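Local coordinates for protein shikimate kinase (Aquifex aeolicus, PDB 2PT5) that probably phosphorylates the 3-hydroxyl group of shikimate with ATP and magnesium, the fifth of seven steps to chorismate, in aromatic amino acid biosynthesis, at residues T96-I101 / E132-Y137; Y4-M9 / E85-M90. One frame throughout, in Å; residues are numbered along the deposited sequence.

Contact 1 (T96-I101 / E132-Y137); sequences TVFIDI and ERRKIY
F98 and Y137 make the apolar half of this contact. CB of Y137 stands over the centre of the F98 ring, 3.3 Å from its centroid and 9° off the ring normal, which meets the criteria for a CH-pi contact. The nearest ring atom is CE1 of F98, 3.4 Å from that CB. The two rings, with centroids 5.2 Å apart, meet obliquely, so the methylene rather than ring stacking defines the pair. Y137 CG lies anti to its carbonyl carbon, which carries the phenol past F98; its hydroxyl bonds to the carbonyl of G78, a predicted substrate-binding residue.

The polar half is a salt bridge between D100 and R134. The guanidinium grips side-on with two nitrogens: NH2 of R134 lies 2.7 Å from OD1 of D100, and NE of R134 lies 2.9 Å from OD2 of D100. Both oxygens are met on their syn side, but the carboxylate and guanidinium planes are turned 36° apart, so the fork is twisted. R134 reaches the acid through a chain extended from CG to NE. K143 on the adjacent strand also pairs with OD1, and two cations around one carboxylate would favour its charged form. D100 CB covers the F98 face opposite Y137, linking both halves.

Strand 96-100 and helix 132-137 run roughly antiparallel, at 140°, with axes 9.9 Å apart. This is a helix packed on a parallel sheet, the alpha/beta architecture of P-loop kinases, and R133, in the same helix turn, is predicted to bind the substrate.

Contact 2 (Y4-M9 / E85-M90); sequences YLIGFM and EALNFM
Y4 lies against M90, a selenomethionine, along most of its side chain. Its CB meets the selenium first, at 3.6 Å from M90 SE. With Y4 CG anti to the carbonyl carbon (chi1 -57°), the ring then passes across the M90 side chain at a slant, one face turned to it. CD2 of Y4 approaches CG of M90 to 3.5 Å, and that methylene sits over one face, 3.6 Å from the ring centroid and 15° off the normal: a CH-pi contact. The selenium is farther out, 4.4 Å from the same centroid and 40° off the normal, an oblique Met-aromatic contact. Along the CD1-CE1 side of the ring, CD1 meets M90 CB, while CE1 of Y4 comes within 3.3 Å of M90 O. At the tip, OH passes the F89 ring at a looser distance and hydrogen-bonds S67 outside both segments.

Farther along the strand, I6 divides its branches: CD1 of I6 touches CD1 of L87 at 3.9 Å, and CG2 of I6 lies 4.1 Å from SE of M90. The selenium thus contacts both Y4 and I6. Replacing Y4 by an alanine removes the ring and hydroxyl, which would probably leave M90 CG and SE without their aromatic partner, open a gap beside them and cost the S67 hydroxyl this bond.

Dispersion and CH-pi contacts carry the interface between these segments, implying that it depends on shape fit, with the tyrosine's polar end served from elsewhere.

Contacts 1 and 2 meet through neighbouring parallel strands, their centres 8 Å apart. V97 N lies 2.6 Å from Y4 O, and V97 O lies 2.8 Å from I6 N, distances that fit sheet hydrogen bonds. Helices 127-137 and 84-91 pack on the same face of this sheet, where L87 touches I136 and both L87 and M90 reach T96. Beyond strand 2-6, the chain enters the predicted ATP-binding P-loop: the side chains of I6 and K13 are about 5 Å apart at their nearest atoms. Y137 extends from contact 1 to this loop, its OH packing 3.3 Å from G7 O, and its ring meets F8 edge-to-face.

Contact 1 (T96-I101 / E132-Y137)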
loop_
_atom_site.group_PDB
_atom_site.type_symbol
_atom_site.label_atom_id
_atom_site.label_comp_id
_atom_site.label_asym_id
_atom_site.label_seq_id
_atom_site.Cartn_x
_atom_site.Cartn_y
_atom_site.Cartn_z
ATOM N N THR A 96 7.874 2.906 7.293
ATOM C CA THR A 96 6.741 2.187 6.739
ATOM C C THR A 96 5.539 2.548 7.591
ATOM O O THR A 96 5.625 2.577 8.819
ATOM C CB THR A 96 6.985 0.656 6.736
ATOM O OG1 THR A 96 7.416 0.222 8.033
ATOM C CG2 THR A 96 8.051 0.299 5.711
ATOM N N VAL A 97 4.430 2.858 6.929
ATOM C CA VAL A 97 3.207 3.268 7.612
ATOM C C VAL A 97 2.025 2.398 7.219
ATOM O O VAL A 97 1.646 2.336 6.045
ATOM C CB VAL A 97 2.840 4.737 7.281
ATOM C CG1 VAL A 97 1.654 5.174 8.116
ATOM C CG2 VAL A 97 4.036 5.649 7.529
ATOM N N PHE A 98 1.430 1.750 8.213
ATOM C CA PHE A 98 0.288 0.886 7.971
ATOM C C PHE A 98 -1.002 1.634 8.266
ATOM O O PHE A 98 -1.256 2.039 9.398
ATOM C CB PHE A 98 0.395 -0.388 8.837
ATOM C CG PHE A 98 -0.842 -1.270 8.816
ATOM C CD1 PHE A 98 -1.640 -1.376 7.677
ATOM C CD2 PHE A 98 -1.182 -2.028 9.941
ATOM C CE1 PHE A 98 -2.754 -2.217 7.655
ATOM C CE2 PHE A 98 -2.298 -2.879 9.932
ATOM C CZ PHE A 98 -3.084 -2.975 8.788
ATOM N N ILE A 99 -1.797 1.843 7.226
ATOM C CA ILE A 99 -3.080 2.513 7.373
ATOM C C ILE A 99 -4.061 1.364 7.567
ATOM O O ILE A 99 -4.482 0.700 6.615
ATOM C CB ILE A 99 -3.417 3.324 6.121
ATOM C CG1 ILE A 99 -2.339 4.393 5.915
ATOM C CG2 ILE A 99 -4.787 3.950 6.269
ATOM C CD1 ILE A 99 -2.436 5.135 4.580
ATOM N N ASP A 100 -4.401 1.143 8.831
ATOM C CA ASP A 100 -5.259 0.047 9.265
ATOM C C ASP A 100 -6.768 0.278 9.270
ATOM O O ASP A 100 -7.249 1.238 9.860
ATOM C CB ASP A 100 -4.823 -0.350 10.680
ATOM C CG ASP A 100 -5.423 -1.663 11.138
ATOM O OD1 ASP A 100 -5.565 -1.837 12.364
ATOM O OD2 ASP A 100 -5.727 -2.523 10.284
ATOM N N ILE A 101 -7.504 -0.612 8.608
ATOM C CA ILE A 101 -8.964 -0.567 8.602
ATOM C C ILE A 101 -9.443 -1.944 9.072
ATOM O O ILE A 101 -8.849 -2.972 8.722
ATOM C CB ILE A 101 -9.563 -0.304 7.197
ATOM C CG1 ILE A 101 -8.966 -1.275 6.181
ATOM C CG2 ILE A 101 -9.346 1.153 6.798
ATOM C CD1 ILE A 101 -9.598 -1.177 4.800
ATOM N N GLU A 132 -4.287 -12.860 7.387
ATOM C CA GLU A 132 -2.849 -13.093 7.210
ATOM C C GLU A 132 -2.067 -11.895 6.686
ATOM O O GLU A 132 -0.970 -11.613 7.168
ATOM C CB GLU A 132 -2.600 -14.311 6.305
ATOM C CG GLU A 132 -3.042 -15.645 6.924
ATOM C CD GLU A 132 -2.473 -15.856 8.317
ATOM O OE1 GLU A 132 -1.255 -15.645 8.510
ATOM O OE2 GLU A 132 -3.245 -16.234 9.223
ATOM N N ARG A 133 -2.610 -11.191 5.698
ATOM C CA ARG A 133 -1.909 -10.023 5.185
ATOM C C ARG A 133 -1.817 -8.974 6.298
ATOM O O ARG A 133 -0.786 -8.322 6.455
ATOM C CB ARG A 133 -2.623 -9.434 3.949
ATOM C CG ARG A 133 -2.483 -10.278 2.673
ATOM C CD ARG A 133 -2.973 -9.534 1.419
ATOM N NE ARG A 133 -2.486 -10.171 0.193
ATOM C CZ ARG A 133 -2.728 -9.734 -1.043
ATOM N NH1 ARG A 133 -3.458 -8.649 -1.248
ATOM N NH2 ARG A 133 -2.240 -10.385 -2.078
ATOM N N ARG A 134 -2.886 -8.826 7.084
ATOM C CA ARG A 134 -2.894 -7.840 8.166
ATOM C C ARG A 134 -1.791 -8.096 9.206
ATOM O O ARG A 134 -1.289 -7.164 9.839
ATOM C CB ARG A 134 -4.270 -7.815 8.853
ATOM C CG ARG A 134 -4.409 -6.718 9.897
ATOM C CD ARG A 134 -5.873 -6.399 10.233
ATOM N NE ARG A 134 -5.955 -5.297 11.190
ATOM C CZ ARG A 134 -5.707 -5.404 12.498
ATOM N NH1 ARG A 134 -5.371 -6.577 13.032
ATOM N NH2 ARG A 134 -5.748 -4.326 13.275
ATOM N N LYS A 135 -1.419 -9.358 9.383
ATOM C CA LYS A 135 -0.368 -9.726 10.331
ATOM C C LYS A 135 0.965 -9.167 9.834
ATOM O O LYS A 135 1.821 -8.758 10.623
ATOM C CB LYS A 135 -0.272 -11.254 10.459
ATOM C CG LYS A 135 -1.395 -11.881 11.273
ATOM C CD LYS A 135 -1.326 -13.418 11.268
ATOM C CE LYS A 135 -2.524 -14.018 11.999
ATOM N NZ LYS A 135 -2.695 -15.489 11.758
ATOM N N ILE A 136 1.139 -9.156 8.518
ATOM C CA ILE A 136 2.361 -8.628 7.939
ATOM C C ILE A 136 2.300 -7.095 8.017
ATOM O O ILE A 136 3.244 -6.452 8.468
ATOM C CB ILE A 136 2.521 -9.074 6.471
ATOM C CG1 ILE A 136 2.466 -10.609 6.377
ATOM C CG2 ILE A 136 3.833 -8.542 5.910
ATOM C CD1 ILE A 136 3.513 -11.329 7.222
ATOM N N TYR A 137 1.181 -6.513 7.594
ATOM C CA TYR A 137 1.035 -5.059 7.645
ATOM C C TYR A 137 1.396 -4.533 9.030
ATOM O O TYR A 137 2.091 -3.521 9.159
ATOM C CB TYR A 137 -0.403 -4.630 7.328
ATOM C CG TYR A 137 -0.888 -4.915 5.926
ATOM C CD1 TYR A 137 -0.018 -4.890 4.841
ATOM C CD2 TYR A 137 -2.238 -5.184 5.683
ATOM C CE1 TYR A 137 -0.475 -5.134 3.543
ATOM C CE2 TYR A 137 -2.707 -5.428 4.394
ATOM C CZ TYR A 137 -1.818 -5.402 3.329
ATOM O OH TYR A 137 -2.267 -5.684 2.058
#

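Contact 2 (Y4-M9 / E85-M90)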
loop_
_atom_site.group_PDB
_atom_site.type_symbol
_atom_site.label_atom_id
_atom_site.label_comp_id
_atom_site.label_asym_id
_atom_site.label_seq_id
_atom_site.Cartn_x
_atom_site.Cartn_y
_atom_site.Cartn_z
ATOM N N TYR A 4 6.798 4.845 3.226
ATOM C CA TYR A 4 6.018 3.826 2.539
ATOM C C TYR A 4 4.661 3.606 3.177
ATOM O O TYR A 4 4.559 3.455 4.394
ATOM C CB TYR A 4 6.785 2.503 2.509
ATOM C CG TYR A 4 8.149 2.606 1.868
ATOM C CD1 TYR A 4 9.281 2.889 2.631
ATOM C CD2 TYR A 4 8.307 2.425 0.492
ATOM C CE1 TYR A 4 10.547 2.989 2.035
ATOM C CE2 TYR A 4 9.565 2.524 -0.114
ATOM C CZ TYR A 4 10.683 2.804 0.665
ATOM O OH TYR A 4 11.933 2.896 0.073
ATOM N N LEU A 5 3.618 3.584 2.353
ATOM C CA LEU A 5 2.270 3.357 2.861
ATOM C C LEU A 5 1.852 1.941 2.489
ATOM O O LEU A 5 1.944 1.550 1.334
ATOM C CB LEU A 5 1.286 4.365 2.262
ATOM C CG LEU A 5 1.586 5.853 2.474
ATOM C CD1 LEU A 5 0.419 6.667 1.938
ATOM C CD2 LEU A 5 1.823 6.152 3.949
ATOM N N ILE A 6 1.399 1.172 3.473
ATOM C CA ILE A 6 0.987 -0.199 3.217
ATOM C C ILE A 6 -0.382 -0.463 3.820
ATOM O O ILE A 6 -0.816 0.242 4.733
ATOM C CB ILE A 6 2.021 -1.205 3.794
ATOM C CG1 ILE A 6 1.962 -1.219 5.324
ATOM C CG2 ILE A 6 3.421 -0.806 3.361
ATOM C CD1 ILE A 6 3.024 -2.110 5.977
ATOM N N GLY A 7 -1.064 -1.475 3.298
ATOM C CA GLY A 7 -2.382 -1.817 3.796
ATOM C C GLY A 7 -3.244 -2.320 2.657
ATOM O O GLY A 7 -2.770 -2.446 1.519
ATOM N N PHE A 8 -4.513 -2.593 2.942
ATOM C CA PHE A 8 -5.405 -3.090 1.905
ATOM C C PHE A 8 -5.749 -2.005 0.881
ATOM O O PHE A 8 -5.668 -0.801 1.157
ATOM C CB PHE A 8 -6.684 -3.685 2.526
ATOM C CG PHE A 8 -6.421 -4.846 3.449
ATOM C CD1 PHE A 8 -6.364 -4.660 4.833
ATOM C CD2 PHE A 8 -6.177 -6.118 2.937
ATOM C CE1 PHE A 8 -6.066 -5.725 5.698
ATOM C CE2 PHE A 8 -5.878 -7.188 3.789
ATOM C CZ PHE A 8 -5.824 -6.988 5.176
HETATM N N MSE A 9 -6.122 -2.462 -0.308
HETATM C CA MSE A 9 -6.475 -1.600 -1.429
HETATM C C MSE A 9 -7.464 -0.483 -1.099
HETATM O O MSE A 9 -7.355 0.630 -1.614
HETATM C CB MSE A 9 -7.044 -2.464 -2.557
HETATM C CG MSE A 9 -7.823 -1.704 -3.615
HETATM SE SE MSE A 9 -9.503 -2.607 -4.003
HETATM C CE MSE A 9 -10.702 -1.475 -2.992
ATOM N N GLU A 85 9.700 -9.646 2.319
ATOM C CA GLU A 85 10.987 -9.266 1.761
ATOM C C GLU A 85 10.899 -7.784 1.390
ATOM O O GLU A 85 11.723 -6.970 1.812
ATOM C CB GLU A 85 11.304 -10.097 0.520
ATOM C CG GLU A 85 12.765 -10.040 0.102
ATOM C CD GLU A 85 13.082 -10.994 -1.035
ATOM O OE1 GLU A 85 12.880 -10.621 -2.211
ATOM O OE2 GLU A 85 13.524 -12.127 -0.748
ATOM N N ALA A 86 9.887 -7.443 0.597
ATOM C CA ALA A 86 9.679 -6.068 0.172
ATOM C C ALA A 86 9.507 -5.161 1.383
ATOM O O ALA A 86 9.947 -4.011 1.374
ATOM C CB ALA A 86 8.453 -5.976 -0.733
ATOM N N LEU A 87 8.872 -5.676 2.431
ATOM C CA LEU A 87 8.658 -4.878 3.630
ATOM C C LEU A 87 9.985 -4.611 4.336
ATOM O O LEU A 87 10.231 -3.498 4.806
ATOM C CB LEU A 87 7.671 -5.580 4.573
ATOM C CG LEU A 87 7.171 -4.821 5.812
ATOM C CD1 LEU A 87 6.597 -3.453 5.431
ATOM C CD2 LEU A 87 6.111 -5.659 6.501
ATOM N N ASN A 88 10.846 -5.625 4.408
ATOM C CA ASN A 88 12.143 -5.446 5.054
ATOM C C ASN A 88 13.004 -4.503 4.229
ATOM O O ASN A 88 13.789 -3.728 4.776
ATOM C CB ASN A 88 12.843 -6.788 5.249
ATOM C CG ASN A 88 12.309 -7.540 6.447
ATOM O OD1 ASN A 88 12.228 -6.989 7.547
ATOM N ND2 ASN A 88 11.944 -8.801 6.247
ATOM N N PHE A 89 12.851 -4.561 2.909
ATOM C CA PHE A 89 13.590 -3.655 2.037
ATOM C C PHE A 89 13.136 -2.232 2.385
ATOM O O PHE A 89 13.952 -1.336 2.579
ATOM C CB PHE A 89 13.275 -3.940 0.567
ATOM C CG PHE A 89 13.849 -2.921 -0.387
ATOM C CD1 PHE A 89 15.127 -3.080 -0.916
ATOM C CD2 PHE A 89 13.114 -1.795 -0.745
ATOM C CE1 PHE A 89 15.663 -2.134 -1.791
ATOM C CE2 PHE A 89 13.642 -0.840 -1.622
ATOM C CZ PHE A 89 14.919 -1.012 -2.144
HETATM N N MSE A 90 11.823 -2.034 2.480
HETATM C CA MSE A 90 11.275 -0.717 2.787
HETATM C C MSE A 90 11.825 -0.112 4.075
HETATM O O MSE A 90 12.158 1.069 4.109
HETATM C CB MSE A 90 9.749 -0.783 2.853
HETATM C CG MSE A 90 9.077 -0.841 1.480
HETATM SE SE MSE A 90 7.161 -1.006 1.638
HETATM C CE MSE A 90 6.904 -2.729 0.761
#